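Local coordinates for CT021 (Chlamydia trachomatis serovar L2, PDB 6UXD), which is of unknown function but probably related to the lipoprotein-handling proteins LolA and LolB, at residues A[169-174]-A[187-192]. Numbering follows the deposited sequence.
Sequences KNILIY and TSIDTP. Unlike the reference sequence in segment 187-192: D190 (reference Glu).
L172 and S188 face each other as the hydrogen-bonded pair of an antiparallel ladder: L172 N to S188 O and S188 N to L172 O, both 2.9 Å. Two residues further along, D190 N reaches N170 O at 3.1 Å, a single bond just beyond strand 187-189; its would-be counterpart is missing, as N170 N and D190 O are buried without a partner.

The flanking pairs, I171 with I189 and I173 with T187, are non-hydrogen-bonded and share one face. I171 and I189 run alongside each other, CG1 of I171 3.6 Å from CD1 of I189; chi1 of 178° turns I189 CG1 toward I171, and an extended chi2 carries CD1 on to it. Beta-branched residues suit this extended backbone, and T187 CG2 lies 4.0 Å from I171 CG2.

At the end of the ladder by N170 and D190, polar side chains line the edge. K169 CB and CG lie against D190 O, CB at 3.2 Å; the bend at chi2 (-53°) then leads CD and CE past D190 CB toward T191 and P192.

Together the segments form part of a hairpin, strand 170-176 with strand 186-189. Strand 152-158 pairs with its first arm, where L172 packs on A154 and I156, and strand 196-204 with its second.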
ATOM      1  N   LYS A 169      -7.264  13.297 -12.076  1.00 57.31           N
ATOM      2  CA  LYS A 169      -8.247  12.223 -12.173  1.00 52.57           C
ATOM      3  C   LYS A 169      -8.842  11.857 -10.810  1.00 54.11           C
ATOM      4  O   LYS A 169      -8.168  11.902  -9.774  1.00 49.19           O
ATOM      5  CB  LYS A 169      -7.604  10.995 -12.814  1.00 54.08           C
ATOM      6  CG  LYS A 169      -7.333  11.163 -14.307  1.00 59.99           C
ATOM      7  CD  LYS A 169      -8.608  11.592 -15.032  1.00 65.87           C
ATOM      8  CE  LYS A 169      -8.583  11.269 -16.510  1.00 73.36           C
ATOM      9  NZ  LYS A 169      -9.939  11.455 -17.096  1.00 89.36           N
ATOM     10  N   ASN A 170     -10.124  11.479 -10.825  1.00 48.04           N
ATOM     11  CA  ASN A 170     -10.841  11.164  -9.598  1.00 49.67           C
ATOM     12  C   ASN A 170     -10.469   9.769  -9.087  1.00 38.66           C
ATOM     13  O   ASN A 170     -10.211   8.840  -9.865  1.00 39.73           O
ATOM     14  CB  ASN A 170     -12.355  11.265  -9.824  1.00 53.00           C
ATOM     15  CG  ASN A 170     -12.809  12.679 -10.121  1.00 57.33           C
ATOM     16  OD1 ASN A 170     -13.480  12.929 -11.122  1.00 65.02           O
ATOM     17  ND2 ASN A 170     -12.455  13.608  -9.249  1.00 50.18           N
ATOM     18  N   ILE A 171     -10.420   9.642  -7.767  1.00 49.63           N
ATOM     19  CA  ILE A 171     -10.025   8.414  -7.086  1.00 46.00           C
ATOM     20  C   ILE A 171     -11.093   8.070  -6.059  1.00 45.40           C
ATOM     21  O   ILE A 171     -11.652   8.955  -5.399  1.00 42.12           O
ATOM     22  CB  ILE A 171      -8.658   8.552  -6.391  1.00 42.11           C
ATOM     23  CG1 ILE A 171      -7.598   9.021  -7.387  1.00 52.34           C
ATOM     24  CG2 ILE A 171      -8.219   7.222  -5.790  1.00 44.76           C
ATOM     25  CD1 ILE A 171      -6.270   9.324  -6.753  1.00 51.89           C
ATOM     26  N   LEU A 172     -11.394   6.785  -5.935  1.00 42.09           N
ATOM     27  CA  LEU A 172     -12.321   6.325  -4.914  1.00 40.43           C
ATOM     28  C   LEU A 172     -11.633   5.197  -4.155  1.00 37.64           C
ATOM     29  O   LEU A 172     -11.179   4.214  -4.761  1.00 39.57           O
ATOM     30  CB  LEU A 172     -13.650   5.898  -5.543  1.00 43.10           C
ATOM     31  CG  LEU A 172     -14.888   5.917  -4.644  1.00 37.61           C
ATOM     32  CD1 LEU A 172     -15.034   7.161  -3.781  1.00 40.34           C
ATOM     33  CD2 LEU A 172     -16.120   5.739  -5.523  1.00 44.52           C
ATOM     34  N   ILE A 173     -11.517   5.361  -2.839  1.00 35.01           N
ATOM     35  CA  ILE A 173     -10.751   4.451  -1.990  1.00 39.78           C
ATOM     36  C   ILE A 173     -11.684   3.927  -0.910  1.00 34.82           C
ATOM     37  O   ILE A 173     -12.406   4.708  -0.277  1.00 35.93           O
ATOM     38  CB  ILE A 173      -9.527   5.141  -1.349  1.00 41.23           C
ATOM     39  CG1 ILE A 173      -8.784   5.964  -2.399  1.00 48.37           C
ATOM     40  CG2 ILE A 173      -8.587   4.102  -0.744  1.00 37.47           C
ATOM     41  CD1 ILE A 173      -7.396   6.432  -1.992  1.00 51.91           C
ATOM     42  N   TYR A 174     -11.639   2.617  -0.671  1.00 35.05           N
ATOM     43  CA  TYR A 174     -12.508   1.994   0.311  1.00 31.21           C
ATOM     44  C   TYR A 174     -11.664   1.500   1.482  1.00 31.66           C
ATOM     45  O   TYR A 174     -10.623   0.877   1.283  1.00 35.64           O
ATOM     46  CB  TYR A 174     -13.322   0.844  -0.313  1.00 32.35           C
ATOM     47  CG  TYR A 174     -14.226   1.272  -1.453  1.00 32.13           C
ATOM     48  CD1 TYR A 174     -13.719   1.504  -2.726  1.00 34.74           C
ATOM     49  CD2 TYR A 174     -15.584   1.458  -1.254  1.00 27.36           C
ATOM     50  CE1 TYR A 174     -14.558   1.910  -3.776  1.00 34.62           C
ATOM     51  CE2 TYR A 174     -16.425   1.844  -2.295  1.00 31.37           C
ATOM     52  CZ  TYR A 174     -15.908   2.081  -3.540  1.00 30.53           C
ATOM     53  OH  TYR A 174     -16.787   2.484  -4.518  1.00 32.87           O
ATOM     54  N   THR A 187      -9.077   0.266  -4.469  1.00 38.24           N
ATOM     55  CA  THR A 187      -8.836   1.601  -5.003  1.00 41.63           C
ATOM     56  C   THR A 187      -9.177   1.629  -6.484  1.00 38.47           C
ATOM     57  O   THR A 187      -8.716   0.778  -7.247  1.00 44.61           O
ATOM     58  CB  THR A 187      -7.380   2.010  -4.775  1.00 45.70           C
ATOM     59  OG1 THR A 187      -7.091   1.917  -3.375  1.00 47.02           O
ATOM     60  CG2 THR A 187      -7.138   3.439  -5.255  1.00 46.79           C
ATOM     61  N   SER A 188      -9.984   2.606  -6.882  1.00 41.35           N
ATOM     62  CA  SER A 188     -10.424   2.762  -8.257  1.00 43.74           C
ATOM     63  C   SER A 188     -10.053   4.163  -8.717  1.00 41.56           C
ATOM     64  O   SER A 188     -10.373   5.141  -8.037  1.00 44.32           O
ATOM     65  CB  SER A 188     -11.937   2.524  -8.362  1.00 42.14           C
ATOM     66  OG  SER A 188     -12.432   2.834  -9.652  1.00 46.54           O
ATOM     67  N   ILE A 189      -9.366   4.263  -9.854  1.00 47.43           N
ATOM     68  CA  ILE A 189      -8.929   5.560 -10.365  1.00 52.06           C
ATOM     69  C   ILE A 189      -9.302   5.697 -11.836  1.00 51.61           C
ATOM     70  O   ILE A 189      -9.000   4.810 -12.646  1.00 53.60           O
ATOM     71  CB  ILE A 189      -7.414   5.783 -10.169  1.00 53.77           C
ATOM     72  CG1 ILE A 189      -7.003   7.129 -10.774  1.00 56.95           C
ATOM     73  CG2 ILE A 189      -6.611   4.678 -10.782  1.00 55.90           C
ATOM     74  CD1 ILE A 189      -5.755   7.739 -10.147  1.00 66.57           C
ATOM     75  N   ASP A 190      -9.981   6.802 -12.166  1.00 55.83           N
ATOM     76  CA  ASP A 190     -10.174   7.209 -13.554  1.00 60.79           C
ATOM     77  C   ASP A 190      -8.829   7.393 -14.248  1.00 64.48           C
ATOM     78  O   ASP A 190      -7.895   7.975 -13.686  1.00 61.64           O
ATOM     79  CB  ASP A 190     -10.930   8.539 -13.640  1.00 55.91           C
ATOM     80  CG  ASP A 190     -12.364   8.455 -13.148  1.00 71.07           C
ATOM     81  OD1 ASP A 190     -12.803   7.350 -12.766  1.00 74.46           O
ATOM     82  OD2 ASP A 190     -13.052   9.514 -13.156  1.00 66.71           O
ATOM     83  N   THR A 191      -8.734   6.914 -15.484  1.00 64.58           N
ATOM     84  CA  THR A 191      -7.624   7.294 -16.349  1.00 71.68           C
ATOM     85  C   THR A 191      -8.135   7.463 -17.778  1.00 76.36           C
ATOM     86  O   THR A 191      -9.315   7.204 -18.054  1.00 76.75           O
ATOM     87  CB  THR A 191      -6.487   6.269 -16.321  1.00 68.65           C
ATOM     88  OG1 THR A 191      -6.795   5.176 -17.197  1.00 73.56           O
ATOM     89  CG2 THR A 191      -6.245   5.756 -14.897  1.00 68.12           C
ATOM     90  N   PRO A 192      -7.290   7.923 -18.704  1.00 82.15           N
ATOM     91  CA  PRO A 192      -7.723   7.994 -20.110  1.00 82.64           C
ATOM     92  C   PRO A 192      -7.940   6.631 -20.749  1.00 78.44           C
ATOM     93  O   PRO A 192      -8.839   6.495 -21.588  1.00 78.68           O
ATOM     94  CB  PRO A 192      -6.581   8.769 -20.786  1.00 77.42           C
ATOM     95  CG  PRO A 192      -5.937   9.550 -19.670  1.00 77.35           C
ATOM     96  CD  PRO A 192      -6.032   8.657 -18.471  1.00 83.83           C
TER